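Putative uncharacterized protein (Mycobacterium avium, PDB 2Z6V) is of unknown function but probably transfers a sulfo group from PAPS to an acceptor, as sulfotransferases do. Local coordinates at residues I122-D127 / H181-D186; P130-L135 / R349-A354. One frame throughout, in Å; residues are numbered along the deposited sequence.

Contact 1: residues I122-D127 / H181-D186; sequences ISYLLD and HWEDAD
The phenol OH of Tyr-124 meets Glu-183 and the backbone just before it: this oxygen is modelled very close to CB and CG of Glu-183, at a spacing that is doubtful in detail, while the carbonyl O of Trp-182, at 3.8 Å from the same OH, is too far for a hydrogen bond. The fit is one of packing, the methylene groups of a glutamate lying against the outer end of a tyrosine, with Tyr-124 CZ 3.6 Å from Glu-183 CG. Tyrosine suits the place because it is long enough to span a backbone gap of 9.9 Å between the CA atoms of Tyr-124 and Glu-183. The bend of Glu-183 at chi2 (-81°) leaves its OE1 4.0 Å from Tyr-124 CE2, the carboxylate plane at 90° to the ring. The tyrosine stands on helix 120-126, which follows strand 109-113 and the connecting loop that in sulfotransferases typically holds the 5'-phosphosulfate end of PAPS; segment 181-186 is an irregular loop leading towards helix 192-195. The Tyr-124 ring also meets that of Trp-369, nearly parallel to it. Trp-182, its CB directed away from helix 120-126, packs its buried indole on Cys-158, Leu-162 and Gln-165 of helix 156-166, while His-373 touches Glu-183 itself.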
loop_
_atom_site.group_PDB
_atom_site.type_symbol
_atom_site.label_atom_id
_atom_site.label_comp_id
_atom_site.label_asym_id
_atom_site.label_seq_id
_atom_site.Cartn_x
_atom_site.Cartn_y
_atom_site.Cartn_z
ATOM N N ILE A 122 5.184 7.521 -11.224
ATOM C CA ILE A 122 4.178 6.973 -12.119
ATOM C C ILE A 122 2.773 7.050 -11.547
ATOM O O ILE A 122 1.831 7.319 -12.291
ATOM C CB ILE A 122 4.452 5.507 -12.508
ATOM C CG1 ILE A 122 3.526 5.128 -13.668
ATOM C CG2 ILE A 122 4.213 4.578 -11.310
ATOM C CD1 ILE A 122 3.512 3.671 -13.983
ATOM N N SER A 123 2.623 6.808 -10.246
ATOM C CA SER A 123 1.300 6.876 -9.633
ATOM C C SER A 123 0.688 8.235 -9.893
ATOM O O SER A 123 -0.476 8.322 -10.259
ATOM C CB SER A 123 1.358 6.643 -8.114
ATOM O OG SER A 123 1.495 5.273 -7.795
ATOM N N TYR A 124 1.475 9.293 -9.706
ATOM C CA TYR A 124 0.995 10.658 -9.923
ATOM C C TYR A 124 0.776 10.990 -11.387
ATOM O O TYR A 124 -0.149 11.730 -11.720
ATOM C CB TYR A 124 1.951 11.696 -9.314
ATOM C CG TYR A 124 1.875 11.778 -7.805
ATOM C CD1 TYR A 124 2.557 10.862 -7.004
ATOM C CD2 TYR A 124 1.063 12.728 -7.178
ATOM C CE1 TYR A 124 2.428 10.881 -5.620
ATOM C CE2 TYR A 124 0.926 12.759 -5.793
ATOM C CZ TYR A 124 1.608 11.829 -5.021
ATOM O OH TYR A 124 1.438 11.805 -3.655
ATOM N N LEU A 125 1.618 10.459 -12.266
ATOM C CA LEU A 125 1.448 10.739 -13.688
ATOM C C LEU A 125 0.165 10.113 -14.249
ATOM O O LEU A 125 -0.531 10.727 -15.058
ATOM C CB LEU A 125 2.668 10.255 -14.478
ATOM C CG LEU A 125 3.925 11.087 -14.212
ATOM C CD1 LEU A 125 5.069 10.600 -15.088
ATOM C CD2 LEU A 125 3.618 12.558 -14.489
ATOM N N LEU A 126 -0.147 8.897 -13.809
ATOM C CA LEU A 126 -1.349 8.217 -14.270
ATOM C C LEU A 126 -2.567 8.950 -13.739
ATOM O O LEU A 126 -3.638 8.907 -14.340
ATOM C CB LEU A 126 -1.381 6.766 -13.772
ATOM C CG LEU A 126 -0.329 5.795 -14.315
ATOM C CD1 LEU A 126 -0.394 4.480 -13.552
ATOM C CD2 LEU A 126 -0.560 5.578 -15.801
ATOM N N ASP A 127 -2.392 9.626 -12.609
ATOM C CA ASP A 127 -3.482 10.357 -11.984
ATOM C C ASP A 127 -3.785 11.647 -12.738
ATOM O O ASP A 127 -4.802 12.294 -12.485
ATOM C CB ASP A 127 -3.137 10.656 -10.522
ATOM C CG ASP A 127 -4.309 11.244 -9.750
ATOM O OD1 ASP A 127 -5.444 10.739 -9.895
ATOM O OD2 ASP A 127 -4.092 12.205 -8.983
ATOM N N HIS A 181 1.376 11.640 4.276
ATOM C CA HIS A 181 0.576 10.999 3.229
ATOM C C HIS A 181 -0.482 11.905 2.620
ATOM O O HIS A 181 -1.441 12.278 3.292
ATOM C CB HIS A 181 -0.099 9.734 3.776
ATOM C CG HIS A 181 0.618 8.467 3.427
ATOM N ND1 HIS A 181 0.728 8.006 2.132
ATOM C CD2 HIS A 181 1.277 7.570 4.200
ATOM C CE1 HIS A 181 1.424 6.884 2.122
ATOM N NE2 HIS A 181 1.770 6.597 3.365
ATOM N N TRP A 182 -0.296 12.248 1.345
ATOM C CA TRP A 182 -1.229 13.107 0.619
ATOM C C TRP A 182 -0.587 13.865 -0.541
ATOM O O TRP A 182 -1.071 13.816 -1.675
ATOM C CB TRP A 182 -1.857 14.129 1.564
ATOM C CG TRP A 182 -3.350 14.162 1.531
ATOM C CD1 TRP A 182 -4.160 14.985 2.253
ATOM C CD2 TRP A 182 -4.214 13.344 0.741
ATOM N NE1 TRP A 182 -5.475 14.734 1.963
ATOM C CE2 TRP A 182 -5.537 13.729 1.037
ATOM C CE3 TRP A 182 -4.003 12.322 -0.186
ATOM C CZ2 TRP A 182 -6.640 13.132 0.440
ATOM C CZ3 TRP A 182 -5.106 11.727 -0.779
ATOM C CH2 TRP A 182 -6.406 12.134 -0.463
ATOM N N GLU A 183 0.503 14.569 -0.245
ATOM C CA GLU A 183 1.196 15.377 -1.246
ATOM C C GLU A 183 0.225 16.517 -1.552
ATOM O O GLU A 183 -0.326 17.132 -0.635
ATOM C CB GLU A 183 1.467 14.554 -2.517
ATOM C CG GLU A 183 2.945 14.410 -2.914
ATOM C CD GLU A 183 3.495 15.619 -3.657
ATOM O OE1 GLU A 183 2.887 16.026 -4.669
ATOM O OE2 GLU A 183 4.544 16.155 -3.237
ATOM N N ASP A 184 0.007 16.792 -2.832
ATOM C CA ASP A 184 -0.919 17.843 -3.218
ATOM C C ASP A 184 -2.287 17.515 -2.634
ATOM O O ASP A 184 -2.451 16.510 -1.934
ATOM C CB ASP A 184 -1.007 17.948 -4.745
ATOM C CG ASP A 184 -0.032 18.968 -5.322
ATOM O OD1 ASP A 184 1.187 18.864 -5.050
ATOM O OD2 ASP A 184 -0.493 19.873 -6.054
ATOM N N ALA A 185 -3.265 18.363 -2.924
ATOM C CA ALA A 185 -4.616 18.167 -2.422
ATOM C C ALA A 185 -5.173 16.819 -2.834
ATOM O O ALA A 185 -5.746 16.692 -3.906
ATOM C CB ALA A 185 -5.533 19.284 -2.925
ATOM N N ASP A 186 -4.997 15.814 -1.986
ATOM C CA ASP A 186 -5.523 14.480 -2.263
ATOM C C ASP A 186 -4.791 13.713 -3.356
ATOM O O ASP A 186 -5.088 13.856 -4.535
ATOM C CB ASP A 186 -7.000 14.578 -2.612
#

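Contact 2: residues P130-L135 / R349-A354; sequences PARRSL and RIYEWA
Strand 132-134, an outermost strand of the five-stranded parallel sheet, meets the last turn of helix 343-353 through one pair of long polar side chains, Arg-132 and Tyr-351. The CA atoms of Arg-132 and Tyr-351 are 12.0 Å apart, and the two side chains come at each other from opposite directions. The hydroxyl OH of Tyr-351 arrives at the edge of the guanidinium, close to its plane, 4.0 Å from Arg-132 NE; this is packing, too long for a hydrogen bond. The phenol ring stands almost upright to the guanidinium, with 82° between the planes. A bend in the arginine chain at chi3 (-79°) turns the guanidinium out of line with the aliphatic part, and it is an edge of it that faces Tyr-351 OH.

Each polar end has its own partner nearby. Arg-132 NH2 makes a salt bridge to Glu-356, just after the helix, and the OH of Tyr-351 is hydrogen-bonded to Asp-129, just before the strand. Arginine and tyrosine suit this buried place, since both pair a long, largely apolar body with a polar end that a nearby carboxylate can satisfy. Around them, Arg-132 lies on Ser-244 and Ser-246, and Tyr-351 on Thr-362 and Met-366 of helix 360-371. A helix packed beside a parallel sheet of strand order 2-3-1-4-5 is typical of the P-loop-like alpha/beta fold of sulfotransferases.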
loop_
_atom_site.group_PDB
_atom_site.type_symbol
_atom_site.label_atom_id
_atom_site.label_comp_id
_atom_site.label_asym_id
_atom_site.label_seq_id
_atom_site.Cartn_x
_atom_site.Cartn_y
_atom_site.Cartn_z
ATOM N N PRO A 130 -7.507 12.468 -16.902
ATOM C CA PRO A 130 -8.875 12.617 -16.384
ATOM C C PRO A 130 -9.824 11.435 -16.581
ATOM O O PRO A 130 -10.882 11.385 -15.961
ATOM C CB PRO A 130 -9.372 13.897 -17.066
ATOM C CG PRO A 130 -8.575 13.947 -18.337
ATOM C CD PRO A 130 -7.201 13.504 -17.905
ATOM N N ALA A 131 -9.450 10.481 -17.429
ATOM C CA ALA A 131 -10.298 9.310 -17.677
ATOM C C ALA A 131 -9.933 8.166 -16.730
ATOM O O ALA A 131 -10.611 7.133 -16.670
ATOM C CB ALA A 131 -10.142 8.852 -19.114
ATOM N N ARG A 132 -8.851 8.365 -15.991
ATOM C CA ARG A 132 -8.376 7.360 -15.060
ATOM C C ARG A 132 -8.671 7.748 -13.604
ATOM O O ARG A 132 -8.556 8.916 -13.230
ATOM C CB ARG A 132 -6.878 7.172 -15.275
ATOM C CG ARG A 132 -6.390 5.785 -14.988
ATOM C CD ARG A 132 -4.960 5.634 -15.450
ATOM N NE ARG A 132 -4.849 5.431 -16.891
ATOM C CZ ARG A 132 -5.382 4.395 -17.529
ATOM N NH1 ARG A 132 -6.068 3.483 -16.852
ATOM N NH2 ARG A 132 -5.201 4.252 -18.830
ATOM N N ARG A 133 -9.089 6.771 -12.801
ATOM C CA ARG A 133 -9.368 7.017 -11.390
ATOM C C ARG A 133 -8.241 6.419 -10.573
ATOM O O ARG A 133 -7.670 5.390 -10.944
ATOM C CB ARG A 133 -10.685 6.370 -10.943
ATOM C CG ARG A 133 -11.956 7.050 -11.444
ATOM C CD ARG A 133 -12.098 8.499 -10.969
ATOM N NE ARG A 133 -12.171 9.386 -12.127
ATOM C CZ ARG A 133 -11.309 10.366 -12.380
ATOM N NH1 ARG A 133 -10.301 10.609 -11.551
ATOM N NH2 ARG A 133 -11.433 11.085 -13.485
ATOM N N SER A 134 -7.919 7.076 -9.463
ATOM C CA SER A 134 -6.879 6.610 -8.559
ATOM C C SER A 134 -7.474 6.570 -7.155
ATOM O O SER A 134 -8.456 7.249 -6.877
ATOM C CB SER A 134 -5.682 7.563 -8.590
ATOM O OG SER A 134 -5.031 7.538 -9.850
ATOM N N LEU A 135 -6.896 5.753 -6.281
ATOM C CA LEU A 135 -7.357 5.649 -4.901
ATOM C C LEU A 135 -6.649 6.764 -4.145
ATOM O O LEU A 135 -5.424 6.773 -4.039
ATOM C CB LEU A 135 -6.975 4.288 -4.307
ATOM C CG LEU A 135 -7.371 3.942 -2.864
ATOM C CD1 LEU A 135 -8.872 3.781 -2.755
ATOM C CD2 LEU A 135 -6.678 2.646 -2.435
ATOM N N ARG A 349 5.078 4.391 -23.549
ATOM C CA ARG A 349 5.188 2.956 -23.751
ATOM C C ARG A 349 4.159 2.196 -22.929
ATOM O O ARG A 349 3.693 1.133 -23.341
ATOM C CB ARG A 349 6.601 2.484 -23.413
ATOM C CG ARG A 349 7.610 2.840 -24.489
ATOM C CD ARG A 349 8.996 2.994 -23.906
ATOM N NE ARG A 349 9.426 1.767 -23.261
ATOM C CZ ARG A 349 10.173 1.730 -22.168
ATOM N NH1 ARG A 349 10.567 2.862 -21.604
ATOM N NH2 ARG A 349 10.523 0.561 -21.646
ATOM N N ILE A 350 3.808 2.733 -21.766
ATOM C CA ILE A 350 2.803 2.097 -20.926
ATOM C C ILE A 350 1.483 2.214 -21.666
ATOM O O ILE A 350 0.739 1.242 -21.777
ATOM C CB ILE A 350 2.669 2.793 -19.555
ATOM C CG1 ILE A 350 3.774 2.299 -18.618
ATOM C CG2 ILE A 350 1.281 2.530 -18.953
ATOM C CD1 ILE A 350 3.841 3.053 -17.304
ATOM N N TYR A 351 1.197 3.406 -22.179
ATOM C CA TYR A 351 -0.043 3.615 -22.905
ATOM C C TYR A 351 -0.122 2.752 -24.169
ATOM O O TYR A 351 -1.189 2.215 -24.488
ATOM C CB TYR A 351 -0.226 5.095 -23.244
ATOM C CG TYR A 351 -0.910 5.890 -22.147
ATOM C CD1 TYR A 351 -0.294 6.092 -20.910
ATOM C CD2 TYR A 351 -2.181 6.437 -22.345
ATOM C CE1 TYR A 351 -0.921 6.816 -19.899
ATOM C CE2 TYR A 351 -2.819 7.164 -21.338
ATOM C CZ TYR A 351 -2.183 7.349 -20.118
ATOM O OH TYR A 351 -2.816 8.054 -19.114
ATOM N N GLU A 352 0.995 2.607 -24.881
ATOM C CA GLU A 352 1.009 1.777 -26.087
ATOM C C GLU A 352 0.686 0.347 -25.678
ATOM O O GLU A 352 -0.177 -0.307 -26.262
ATOM C CB GLU A 352 2.382 1.787 -26.755
ATOM C CG GLU A 352 2.833 3.137 -27.263
ATOM C CD GLU A 352 4.265 3.100 -27.773
ATOM O OE1 GLU A 352 4.792 4.177 -28.150
ATOM O OE2 GLU A 352 4.859 1.992 -27.792
ATOM N N TRP A 353 1.401 -0.122 -24.663
ATOM C CA TRP A 353 1.231 -1.461 -24.129
ATOM C C TRP A 353 -0.197 -1.704 -23.655
ATOM O O TRP A 353 -0.763 -2.756 -23.913
ATOM C CB TRP A 353 2.211 -1.664 -22.980
ATOM C CG TRP A 353 1.988 -2.906 -22.202
ATOM C CD1 TRP A 353 2.352 -4.169 -22.550
ATOM C CD2 TRP A 353 1.354 -3.002 -20.924
ATOM N NE1 TRP A 353 1.987 -5.053 -21.565
ATOM C CE2 TRP A 353 1.370 -4.363 -20.554
ATOM C CE3 TRP A 353 0.774 -2.067 -20.053
ATOM C CZ2 TRP A 353 0.830 -4.818 -19.350
ATOM C CZ3 TRP A 353 0.237 -2.516 -18.855
ATOM C CH2 TRP A 353 0.269 -3.883 -18.513
ATOM N N ALA A 354 -0.782 -0.733 -22.962
ATOM C CA ALA A 354 -2.154 -0.872 -22.483
ATOM C C ALA A 354 -3.104 -0.565 -23.626
ATOM O O ALA A 354 -4.320 -0.605 -23.468
ATOM C CB ALA A 354 -2.409 0.086 -21.327
#

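Overall arrangement
Both contacts belong to the same alpha/beta region: helix 120-126 of contact 1 is followed in the chain, after a short loop, by strand 132-134 of contact 2, and their centres are 14 Å apart. They also touch: Ile-122 packs on Ile-350, and Ser-134 OG makes a weak hydrogen bond to Asp-127 OD1. Contact 1 is only partly buried, setting an irregular loop against a helix with the aliphatic part of an exposed glutamate. Contact 2 is buried and joins a strand and a helix far apart in sequence; the polar ends of its two side chains are paired with carboxylates just outside the segments. A helix-borne tyrosine takes part in both, met by a glutamate's methylenes in one and an arginine's guanidinium edge in the other.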